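Local structure of cellulase (Uncultured bacterium, 3WX5) at residues 19-24 with 50-55; 59-64 with 231-236; 97-102 with 211-216; 125-130 with 215-220. The protein probably hydrolyses internal beta-1,4-glucosidic bonds of cellulose as a glycoside hydrolase family 12 endoglucanase. One frame throughout, in Å; residues are numbered along the deposited sequence.

Contact 1. Residues 19-24 with 50-55; sequences TATVCD and CIEIGL
A20 and I53 exchange both of their backbone hydrogen bonds, A20 N to I53 O at 3.0 Å and I53 N to A20 O at 2.8 Å, and V22 and I51 repeat the pattern two residues on. The four bonds fasten the antiparallel edge strand 19-22 to strand 49-54 in the six-stranded sheet of the family 12 beta-jelly roll. Between them, T19 with G54 and T21 with E52 form the non-hydrogen-bonded pairs, where CA-H groups lean on carbonyl oxygens instead. Just past the last bridge the pairing becomes covalent: the C23 to C50 disulfide (SG to SG 2.1 Å, chi3 113°) ties the end of the edge strand to its neighbour. A20, V22, I51 and I53 share one face of the pair. There, with V22 CG1 anti to the backbone N (chi1 169°), CG2 falls beside that N and meets I53 CD1 at 3.5 Å, while V22 CB rests 4.2 Å from I51 CG1. R29 of strand 28-31 lies against A20, V22 and I53, and V38 packs on both isoleucines. The other face carries T19, T21 and E52 and is more open to solvent. T19 CG2 comes within 4.1 Å of G54 CA, where glycine has no side chain, T19 CB sits near the CG of E52, and at the carboxylate end E52 OE1 stands 4.2 Å from T21 OG1.

Contact 2. Residues 59-64 with 231-236; sequences NFILTR and GLKSSD
F60 and S234 form a hydrogen-bonded antiparallel pair, the meeting point of strands 60-65 and 233-243 inside the outer sheet of the fold. F60 N reaches S234 O in the carbonyl plane at 2.9 Å, and S234 N returns to F60 O almost in line with the C=O bond. L62 N bonds to L232 O, and G231 N to L62 O, carrying the pairing back into the turn before strand 233-243. The F60 ring, its CG set between the backbone N and carbonyl carbon (chi1 69°), folds across to its neighbour: S234 CB lies over one face, 3.6 Å from the ring centroid, a CH-pi contact. The serine hydroxyl is engaged elsewhere, with W108 NE1. In the six-stranded sheet of this jelly roll, strand 49-54 flanks the pair on the F60 side and strand 101-111 on the S234 side, while F223 and L225 of the second sheet pack against F60, S234, L62 and L232. I61 and K233 occupy the opposite face, with I61 CB 4.1 Å from K233 CG along the start of the lysine chain. Beyond the strand pairing, the N59 amide takes over. Its OD1 accepts D236 N at 2.9 Å, the donor standing 36° out of the carbonyl plane, and its ND2 donates to two waters. One water passes the bond on to D236 OD1. The second, 3.0 Å from N59 ND2, also accepts from K233 NZ at 3.1 Å, so both ends of the amide are used and its rotation is fixed. D236 OD2 turns to a salt bridge with R109.

Contact 3. Residues 97-102 with 211-216; sequences RVEAIS and SPTWYL
R97 reaches across to Y215, beginning with its CB, which lies 4.0 Å from CE1 of the Y215 ring. The next carbon, R97 CG, sits over one ring face, toward the rim and 4.0 Å from the centroid, in a CH-pi contact. CD runs on past T213 O. R97 NE then gives T213 O a hydrogen bond of 2.8 Å at 165°, with the acceptor at the guanidinium edge and in its plane. At CZ the group lies above the tyrosine hydroxyl: Y215 OH is 3.4 Å from R97 CZ, over the centre of the guanidinium, whose plane is 17° from that of the ring. Finally NH2 donates to a water that in turn donates to T213 O, so this carbonyl receives two bonds. The carbonyl belongs to the type I turn S211-W214, which faces the 3-10 segment 98-100. That segment carries the chain from strand 96-97, paired with strand 215-225 in one sheet of the jelly roll, to strand 101-111 in the other, at one end of the sandwich. V98 N bonds to W214 O at 2.9 Å, and E99 N to P212 O in the carbonyl plane but bent, 134° at the hydrogen. Within the turn the hydroxyls of S211 and T213 are hydrogen-bonded to each other. V98 CG2 rests against W214 O, its isopropyl group also touching I201 and V205 of helix 197-206. Deeper in, I101 CD1 meets L216 CD2 at 3.8 Å, the two side chains crossing at about a right angle.

Contact 4. Residues 125-130 with 215-220; sequences WFSPSL and YLHAVE
H217, with CG anti to its carbonyl carbon (chi1 -72°), turns the edge of its imidazole to the end of the neighbouring strand, and a chi1 of -78° in W125 sends the indole toward E220. The strands 117-127 and 215-225 run antiparallel. H217 and A218 both face W125, a beta bulge: W125 O accepts H217 N at 2.8 Å, while W125 N bonds to the next carbonyl, A218 O. Past the bulge, S127 and Y215 exchange both backbone bonds. H217 NE2 makes a weak bond of 3.3 Å to S127 OG, which also accepts S129 N in an ST turn as the chain leaves the strand. That turn brings L130 round to Y215. L130 CD2 lies over one ring face, 3.9 Å from the centroid, so that the leucine and R97 sandwich the tyrosine between them. On the other side of the sheet, L216 CD1 sits over the F126 ring, toward its rim, 4.0 Å from the centroid; I201 of helix 197-206 backs the phenylalanine. At the far end E220 OE2 comes to the indole edge, 3.6 Å from W125 CD1, with ring and carboxylate planes 67° apart. Water joins W125 NE1 (3.0 Å) to E220 OE1, and H84 ND1 binds OE2. W125 also stacks with Y136 and meets W178 and W85, an aromatic cluster consistent with the glucan-binding cleft of family 12 enzymes. The polar edge of this indole is thus anchored through one water to a carboxylate, whereas at the bulge A218 N is buried with no partner in the model.

How the contacts relate
From the N terminus, contact 1 closes first, returning the chain to its edge strand after a loop that includes strands 28-31 and 36-39. The next strand, 60-65, then opens contact 2, and G54 N with N59 O joins the two contacts in one sheet. Contact 2 closes late, at strand 233-243, so contacts 3 and 4 are nested in its long loop. These two start from 97-102 and 125-130 but end on the same strand, 215-225, sharing Y215 and L216; V98 packs on F126 between them. They lie on the other side of the chain's centre from contact 2, contact 3 at the end of the sandwich and contact 4 running inward from it, with strand 101-111 reaching back to the sheet of contacts 1 and 2.

Contact 1. Residues 19-24 with 50-55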
# COMPACT_ATOMS: atom_id res chain seq x y z
N THR A 19 22.34 1.96 4.08
CA THR A 19 21.23 2.55 3.35
C THR A 19 21.63 2.65 1.88
O THR A 19 22.82 2.57 1.56
CB THR A 19 20.87 3.96 3.89
OG1 THR A 19 22.00 4.83 3.75
CG2 THR A 19 20.49 3.91 5.37
N ALA A 20 20.63 2.74 1.01
CA ALA A 20 20.82 3.11 -0.40
C ALA A 20 19.86 4.23 -0.79
O ALA A 20 18.73 4.29 -0.28
CB ALA A 20 20.61 1.91 -1.30
N THR A 21 20.30 5.13 -1.67
CA THR A 21 19.46 6.25 -2.10
C THR A 21 19.01 5.98 -3.52
O THR A 21 19.83 5.92 -4.43
CB THR A 21 20.22 7.61 -2.06
OG1 THR A 21 20.64 7.88 -0.71
CG2 THR A 21 19.29 8.76 -2.52
N VAL A 22 17.72 5.70 -3.68
CA VAL A 22 17.20 5.17 -4.95
C VAL A 22 16.36 6.25 -5.61
O VAL A 22 15.39 6.72 -5.01
CB VAL A 22 16.28 3.94 -4.67
CG1 VAL A 22 15.52 3.52 -5.93
CG2 VAL A 22 17.10 2.76 -4.08
N CYS A 23 16.73 6.62 -6.85
CA CYS A 23 16.06 7.72 -7.56
C CYS A 23 15.43 7.32 -8.89
O CYS A 23 14.71 8.12 -9.50
CB CYS A 23 17.00 8.92 -7.78
SG CYS A 23 17.78 9.61 -6.29
N ASP A 24 15.76 6.12 -9.38
CA ASP A 24 15.22 5.60 -10.63
C ASP A 24 13.70 5.53 -10.49
O ASP A 24 13.19 5.10 -9.47
CB ASP A 24 15.77 4.17 -10.89
CG ASP A 24 15.29 3.58 -12.22
OD1 ASP A 24 14.32 4.08 -12.84
OD2 ASP A 24 15.90 2.58 -12.66
N CYS A 50 13.52 10.79 -4.92
CA CYS A 50 14.49 9.87 -4.33
C CYS A 50 14.01 9.39 -2.97
O CYS A 50 13.40 10.15 -2.23
CB CYS A 50 15.85 10.55 -4.14
SG CYS A 50 16.55 11.15 -5.71
N ILE A 51 14.29 8.13 -2.66
CA ILE A 51 14.10 7.64 -1.29
C ILE A 51 15.41 7.08 -0.73
O ILE A 51 16.14 6.37 -1.44
CB ILE A 51 12.99 6.56 -1.21
CG1 ILE A 51 13.25 5.41 -2.20
CG2 ILE A 51 11.62 7.22 -1.49
CD1 ILE A 51 12.15 4.29 -2.17
N GLU A 52 15.63 7.31 0.56
CA GLU A 52 16.76 6.71 1.24
C GLU A 52 16.27 5.51 2.04
O GLU A 52 15.39 5.65 2.89
CB GLU A 52 17.43 7.75 2.16
CG GLU A 52 18.54 7.18 3.02
CD GLU A 52 19.22 8.26 3.86
OE1 GLU A 52 20.08 8.96 3.30
OE2 GLU A 52 18.80 8.50 5.01
N ILE A 53 16.78 4.33 1.69
CA ILE A 53 16.24 3.04 2.16
C ILE A 53 17.20 2.33 3.11
O ILE A 53 18.34 2.00 2.73
CB ILE A 53 15.97 2.05 0.99
CG1 ILE A 53 15.18 2.73 -0.13
CG2 ILE A 53 15.17 0.84 1.50
CD1 ILE A 53 15.06 1.86 -1.37
N GLY A 54 16.70 1.98 4.28
CA GLY A 54 17.45 1.15 5.23
C GLY A 54 17.39 -0.29 4.77
O GLY A 54 16.32 -0.86 4.62
N LEU A 55 18.54 -0.87 4.45
CA LEU A 55 18.55 -2.21 3.85
C LEU A 55 18.15 -3.35 4.80
O LEU A 55 17.73 -4.41 4.34
CB LEU A 55 19.91 -2.50 3.19
CG LEU A 55 20.24 -1.57 2.03
CD1 LEU A 55 21.66 -1.82 1.49
CD2 LEU A 55 19.18 -1.64 0.93

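Contact 2. Residues 59-64 with 231-236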
# COMPACT_ATOMS: atom_id res chain seq x y z
N ASN A 59 13.03 0.53 6.31
CA ASN A 59 12.57 1.91 6.58
C ASN A 59 13.01 2.79 5.39
O ASN A 59 14.08 2.56 4.83
CB ASN A 59 13.21 2.49 7.85
CG ASN A 59 12.79 1.78 9.12
OD1 ASN A 59 11.90 0.92 9.12
ND2 ASN A 59 13.44 2.13 10.22
N PHE A 60 12.21 3.79 5.04
CA PHE A 60 12.60 4.71 3.95
C PHE A 60 12.11 6.12 4.18
O PHE A 60 11.08 6.34 4.82
CB PHE A 60 12.26 4.16 2.55
CG PHE A 60 10.78 4.09 2.23
CD1 PHE A 60 10.08 5.22 1.79
CD2 PHE A 60 10.09 2.88 2.32
CE1 PHE A 60 8.71 5.17 1.49
CE2 PHE A 60 8.71 2.79 1.98
CZ PHE A 60 8.02 3.95 1.57
N ILE A 61 12.87 7.10 3.68
CA ILE A 61 12.43 8.49 3.79
C ILE A 61 12.50 9.13 2.41
O ILE A 61 13.43 8.83 1.63
CB ILE A 61 13.31 9.26 4.83
CG1 ILE A 61 12.85 10.72 4.97
CG2 ILE A 61 14.78 9.22 4.42
CD1 ILE A 61 13.36 11.40 6.25
N LEU A 62 11.49 9.94 2.07
CA LEU A 62 11.52 10.72 0.81
C LEU A 62 12.54 11.85 0.99
O LEU A 62 12.32 12.78 1.79
CB LEU A 62 10.14 11.31 0.50
CG LEU A 62 9.12 10.39 -0.21
CD1 LEU A 62 9.48 10.15 -1.69
CD2 LEU A 62 8.96 9.07 0.54
N THR A 63 13.65 11.77 0.26
CA THR A 63 14.67 12.81 0.33
C THR A 63 14.52 13.81 -0.79
O THR A 63 15.08 14.92 -0.74
CB THR A 63 16.11 12.24 0.31
OG1 THR A 63 16.30 11.50 -0.89
CG2 THR A 63 16.35 11.33 1.52
N ARG A 64 13.77 13.43 -1.82
CA ARG A 64 13.47 14.34 -2.92
C ARG A 64 12.11 13.99 -3.51
O ARG A 64 11.85 12.83 -3.80
CB ARG A 64 14.54 14.23 -4.00
CG ARG A 64 14.42 15.25 -5.13
CD ARG A 64 15.50 15.02 -6.20
NE ARG A 64 15.38 15.99 -7.28
CZ ARG A 64 16.24 16.10 -8.29
NH1 ARG A 64 17.32 15.33 -8.32
NH2 ARG A 64 16.04 17.01 -9.25
N GLY A 231 10.49 14.30 2.94
CA GLY A 231 10.44 14.16 4.40
C GLY A 231 9.47 13.14 4.97
O GLY A 231 9.61 12.73 6.13
N LEU A 232 8.52 12.66 4.16
CA LEU A 232 7.67 11.56 4.62
C LEU A 232 8.53 10.32 4.87
O LEU A 232 9.40 10.01 4.07
CB LEU A 232 6.59 11.22 3.58
CG LEU A 232 5.47 12.26 3.43
CD1 LEU A 232 4.74 12.04 2.07
CD2 LEU A 232 4.49 12.13 4.60
N LYS A 233 8.28 9.62 5.97
CA LYS A 233 9.12 8.47 6.32
C LYS A 233 8.24 7.27 6.66
O LYS A 233 7.28 7.39 7.42
CB LYS A 233 10.01 8.80 7.53
CG LYS A 233 11.03 7.70 7.86
CD LYS A 233 12.06 8.16 8.92
CE LYS A 233 13.06 7.06 9.30
NZ LYS A 233 14.00 6.65 8.20
N SER A 234 8.67 6.10 6.21
CA SER A 234 8.01 4.82 6.50
C SER A 234 8.96 4.03 7.42
O SER A 234 10.13 3.86 7.08
CB SER A 234 7.79 4.07 5.18
OG SER A 234 7.44 2.68 5.32
N SER A 235 8.45 3.57 8.58
CA SER A 235 9.28 2.81 9.55
C SER A 235 8.59 1.57 10.11
O SER A 235 7.37 1.52 10.21
CB SER A 235 9.62 3.74 10.74
OG SER A 235 10.22 4.93 10.25
N ASP A 236 9.39 0.59 10.55
CA ASP A 236 8.89 -0.46 11.43
C ASP A 236 7.83 -1.33 10.75
O ASP A 236 6.89 -1.80 11.41
CB ASP A 236 8.26 0.14 12.71
CG ASP A 236 9.23 1.02 13.52
OD1 ASP A 236 10.46 0.79 13.51
OD2 ASP A 236 8.71 1.93 14.22
O HOH W 1 12.48 -0.05 12.22
O HOH W 2 15.34 4.41 9.95

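Contact 3. Residues 97-102 with 211-216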
# COMPACT_ATOMS: atom_id res chain seq x y z
N ARG A 97 -5.23 -17.67 -1.98
CA ARG A 97 -6.62 -17.33 -2.24
C ARG A 97 -7.23 -16.65 -1.02
O ARG A 97 -6.97 -17.05 0.11
CB ARG A 97 -7.41 -18.61 -2.57
CG ARG A 97 -8.08 -18.50 -3.88
CD ARG A 97 -8.56 -19.83 -4.41
NE ARG A 97 -8.96 -19.66 -5.80
CZ ARG A 97 -9.04 -20.67 -6.65
NH1 ARG A 97 -8.81 -21.89 -6.20
NH2 ARG A 97 -9.38 -20.45 -7.92
N VAL A 98 -8.11 -15.69 -1.26
CA VAL A 98 -8.77 -15.01 -0.15
C VAL A 98 -9.48 -15.97 0.79
O VAL A 98 -9.34 -15.87 2.01
CB VAL A 98 -9.72 -13.91 -0.64
CG1 VAL A 98 -10.64 -13.43 0.50
CG2 VAL A 98 -8.91 -12.77 -1.25
N GLU A 99 -10.15 -16.98 0.23
CA GLU A 99 -10.90 -17.92 1.09
C GLU A 99 -9.93 -18.83 1.90
O GLU A 99 -10.33 -19.47 2.87
CB GLU A 99 -11.84 -18.77 0.22
CG GLU A 99 -11.08 -19.62 -0.80
CD GLU A 99 -11.98 -20.45 -1.72
OE1 GLU A 99 -13.19 -20.66 -1.42
OE2 GLU A 99 -11.46 -20.94 -2.74
N ALA A 100 -8.67 -18.86 1.48
CA ALA A 100 -7.63 -19.69 2.08
C ALA A 100 -6.72 -18.89 3.04
O ALA A 100 -5.74 -19.40 3.57
CB ALA A 100 -6.80 -20.35 1.00
N ILE A 101 -7.06 -17.63 3.30
CA ILE A 101 -6.34 -16.86 4.32
C ILE A 101 -7.00 -17.08 5.68
O ILE A 101 -8.22 -16.89 5.80
CB ILE A 101 -6.39 -15.35 4.01
CG1 ILE A 101 -5.73 -15.06 2.64
CG2 ILE A 101 -5.72 -14.54 5.14
CD1 ILE A 101 -5.90 -13.59 2.19
N SER A 102 -6.23 -17.44 6.71
CA SER A 102 -6.78 -17.49 8.08
C SER A 102 -6.62 -16.17 8.82
O SER A 102 -7.58 -15.68 9.40
CB SER A 102 -6.19 -18.63 8.93
OG SER A 102 -4.79 -18.50 9.06
N SER A 211 -13.95 -11.08 -4.88
CA SER A 211 -14.35 -12.48 -4.86
C SER A 211 -13.44 -13.30 -3.96
O SER A 211 -12.21 -13.24 -4.09
CB SER A 211 -14.34 -13.09 -6.27
OG SER A 211 -14.45 -14.51 -6.20
N PRO A 212 -14.03 -14.14 -3.09
CA PRO A 212 -13.18 -14.92 -2.18
C PRO A 212 -12.34 -15.97 -2.91
O PRO A 212 -11.41 -16.53 -2.32
CB PRO A 212 -14.19 -15.55 -1.20
CG PRO A 212 -15.48 -15.61 -1.95
CD PRO A 212 -15.46 -14.44 -2.94
N THR A 213 -12.59 -16.18 -4.21
CA THR A 213 -11.73 -17.10 -4.98
C THR A 213 -10.59 -16.35 -5.71
O THR A 213 -9.70 -16.98 -6.27
CB THR A 213 -12.50 -17.94 -6.01
OG1 THR A 213 -13.15 -17.07 -6.94
CG2 THR A 213 -13.54 -18.84 -5.33
N TRP A 214 -10.54 -15.03 -5.55
CA TRP A 214 -9.39 -14.28 -6.06
C TRP A 214 -8.19 -14.48 -5.13
O TRP A 214 -8.38 -14.76 -3.95
CB TRP A 214 -9.72 -12.79 -6.18
CG TRP A 214 -10.69 -12.48 -7.29
CD1 TRP A 214 -11.15 -13.34 -8.25
CD2 TRP A 214 -11.38 -11.23 -7.50
NE1 TRP A 214 -12.06 -12.69 -9.08
CE2 TRP A 214 -12.22 -11.40 -8.63
CE3 TRP A 214 -11.36 -9.99 -6.86
CZ2 TRP A 214 -13.03 -10.37 -9.12
CZ3 TRP A 214 -12.14 -8.97 -7.35
CH2 TRP A 214 -12.94 -9.15 -8.49
N TYR A 215 -6.98 -14.36 -5.67
CA TYR A 215 -5.76 -14.41 -4.87
C TYR A 215 -5.37 -13.03 -4.38
O TYR A 215 -5.36 -12.10 -5.16
CB TYR A 215 -4.62 -14.91 -5.75
CG TYR A 215 -4.85 -16.33 -6.14
CD1 TYR A 215 -4.51 -17.37 -5.26
CD2 TYR A 215 -5.51 -16.65 -7.31
CE1 TYR A 215 -4.77 -18.70 -5.59
CE2 TYR A 215 -5.79 -17.97 -7.65
CZ TYR A 215 -5.41 -18.98 -6.78
OH TYR A 215 -5.68 -20.29 -7.10
N LEU A 216 -4.94 -12.95 -3.12
CA LEU A 216 -4.11 -11.85 -2.62
C LEU A 216 -2.69 -12.02 -3.13
O LEU A 216 -2.07 -13.06 -2.90
CB LEU A 216 -4.13 -11.85 -1.09
CG LEU A 216 -3.19 -10.85 -0.41
CD1 LEU A 216 -3.52 -9.40 -0.83
CD2 LEU A 216 -3.27 -11.03 1.14
O HOH W 3 -9.18 -17.63 -9.04

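Contact 4. Residues 125-130 with 215-220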
# COMPACT_ATOMS: atom_id res chain seq x y z
N TRP A 125 -3.30 -6.02 -3.38
CA TRP A 125 -3.64 -6.29 -4.78
C TRP A 125 -4.14 -7.73 -4.87
O TRP A 125 -3.54 -8.64 -4.31
CB TRP A 125 -2.40 -6.10 -5.69
CG TRP A 125 -2.08 -4.66 -5.99
CD1 TRP A 125 -1.03 -3.93 -5.49
CD2 TRP A 125 -2.82 -3.78 -6.83
NE1 TRP A 125 -1.07 -2.65 -6.01
CE2 TRP A 125 -2.19 -2.52 -6.78
CE3 TRP A 125 -3.95 -3.93 -7.64
CZ2 TRP A 125 -2.61 -1.43 -7.57
CZ3 TRP A 125 -4.40 -2.84 -8.39
CH2 TRP A 125 -3.78 -1.58 -8.27
N PHE A 126 -5.24 -7.89 -5.60
CA PHE A 126 -5.91 -9.19 -5.77
C PHE A 126 -6.20 -9.46 -7.25
O PHE A 126 -6.50 -8.55 -8.02
CB PHE A 126 -7.25 -9.19 -5.04
CG PHE A 126 -7.16 -8.79 -3.60
CD1 PHE A 126 -7.06 -7.44 -3.23
CD2 PHE A 126 -7.27 -9.74 -2.59
CE1 PHE A 126 -6.94 -7.08 -1.88
CE2 PHE A 126 -7.26 -9.37 -1.25
CZ PHE A 126 -7.13 -8.02 -0.90
N SER A 127 -6.24 -10.74 -7.62
CA SER A 127 -6.83 -11.06 -8.91
C SER A 127 -7.10 -12.54 -9.06
O SER A 127 -6.63 -13.34 -8.24
CB SER A 127 -5.90 -10.61 -10.04
OG SER A 127 -5.04 -11.67 -10.38
N PRO A 128 -7.90 -12.91 -10.06
CA PRO A 128 -8.25 -14.32 -10.13
C PRO A 128 -7.09 -15.15 -10.60
O PRO A 128 -7.15 -16.38 -10.53
CB PRO A 128 -9.40 -14.35 -11.15
CG PRO A 128 -9.23 -13.14 -11.97
CD PRO A 128 -8.70 -12.10 -11.00
N SER A 129 -6.04 -14.50 -11.10
CA SER A 129 -4.86 -15.21 -11.61
C SER A 129 -3.75 -15.48 -10.58
O SER A 129 -3.60 -14.76 -9.58
CB SER A 129 -4.31 -14.48 -12.85
OG SER A 129 -3.05 -14.99 -13.22
N LEU A 130 -3.05 -16.60 -10.77
CA LEU A 130 -1.90 -16.96 -9.95
C LEU A 130 -0.66 -16.13 -10.27
O LEU A 130 0.29 -16.14 -9.50
CB LEU A 130 -1.59 -18.46 -10.12
CG LEU A 130 -2.38 -19.43 -9.23
CD1 LEU A 130 -2.20 -20.88 -9.74
CD2 LEU A 130 -1.93 -19.33 -7.78
N TYR A 215 -6.98 -14.36 -5.67
CA TYR A 215 -5.76 -14.41 -4.87
C TYR A 215 -5.37 -13.03 -4.38
O TYR A 215 -5.36 -12.10 -5.16
CB TYR A 215 -4.62 -14.91 -5.75
CG TYR A 215 -4.85 -16.33 -6.14
CD1 TYR A 215 -4.51 -17.37 -5.26
CD2 TYR A 215 -5.51 -16.65 -7.31
CE1 TYR A 215 -4.77 -18.70 -5.59
CE2 TYR A 215 -5.79 -17.97 -7.65
CZ TYR A 215 -5.41 -18.98 -6.78
OH TYR A 215 -5.68 -20.29 -7.10
N LEU A 216 -4.94 -12.95 -3.12
CA LEU A 216 -4.11 -11.85 -2.62
C LEU A 216 -2.69 -12.02 -3.13
O LEU A 216 -2.07 -13.06 -2.90
CB LEU A 216 -4.13 -11.85 -1.09
CG LEU A 216 -3.19 -10.85 -0.41
CD1 LEU A 216 -3.52 -9.40 -0.83
CD2 LEU A 216 -3.27 -11.03 1.14
N HIS A 217 -2.20 -11.02 -3.86
CA HIS A 217 -0.83 -11.09 -4.41
C HIS A 217 0.21 -10.35 -3.59
O HIS A 217 1.37 -10.77 -3.52
CB HIS A 217 -0.81 -10.54 -5.83
CG HIS A 217 -1.47 -11.45 -6.82
ND1 HIS A 217 -0.82 -12.55 -7.35
CD2 HIS A 217 -2.75 -11.52 -7.25
CE1 HIS A 217 -1.63 -13.17 -8.18
NE2 HIS A 217 -2.82 -12.58 -8.12
N ALA A 218 -0.19 -9.21 -3.02
CA ALA A 218 0.79 -8.31 -2.42
C ALA A 218 0.16 -7.50 -1.33
O ALA A 218 -0.95 -7.02 -1.50
CB ALA A 218 1.34 -7.35 -3.50
N VAL A 219 0.90 -7.29 -0.24
CA VAL A 219 0.48 -6.39 0.82
C VAL A 219 1.56 -5.30 0.87
O VAL A 219 2.73 -5.59 1.23
CB VAL A 219 0.44 -7.13 2.19
CG1 VAL A 219 0.04 -6.15 3.32
CG2 VAL A 219 -0.55 -8.29 2.11
N GLU A 220 1.16 -4.06 0.59
CA GLU A 220 2.11 -2.95 0.48
C GLU A 220 1.67 -1.84 1.39
O GLU A 220 0.48 -1.70 1.69
CB GLU A 220 2.18 -2.43 -0.97
CG GLU A 220 1.87 -3.47 -2.04
CD GLU A 220 2.26 -3.05 -3.47
OE1 GLU A 220 2.50 -1.84 -3.73
OE2 GLU A 220 2.40 -3.95 -4.33
O HOH W 4 0.88 -0.43 -5.37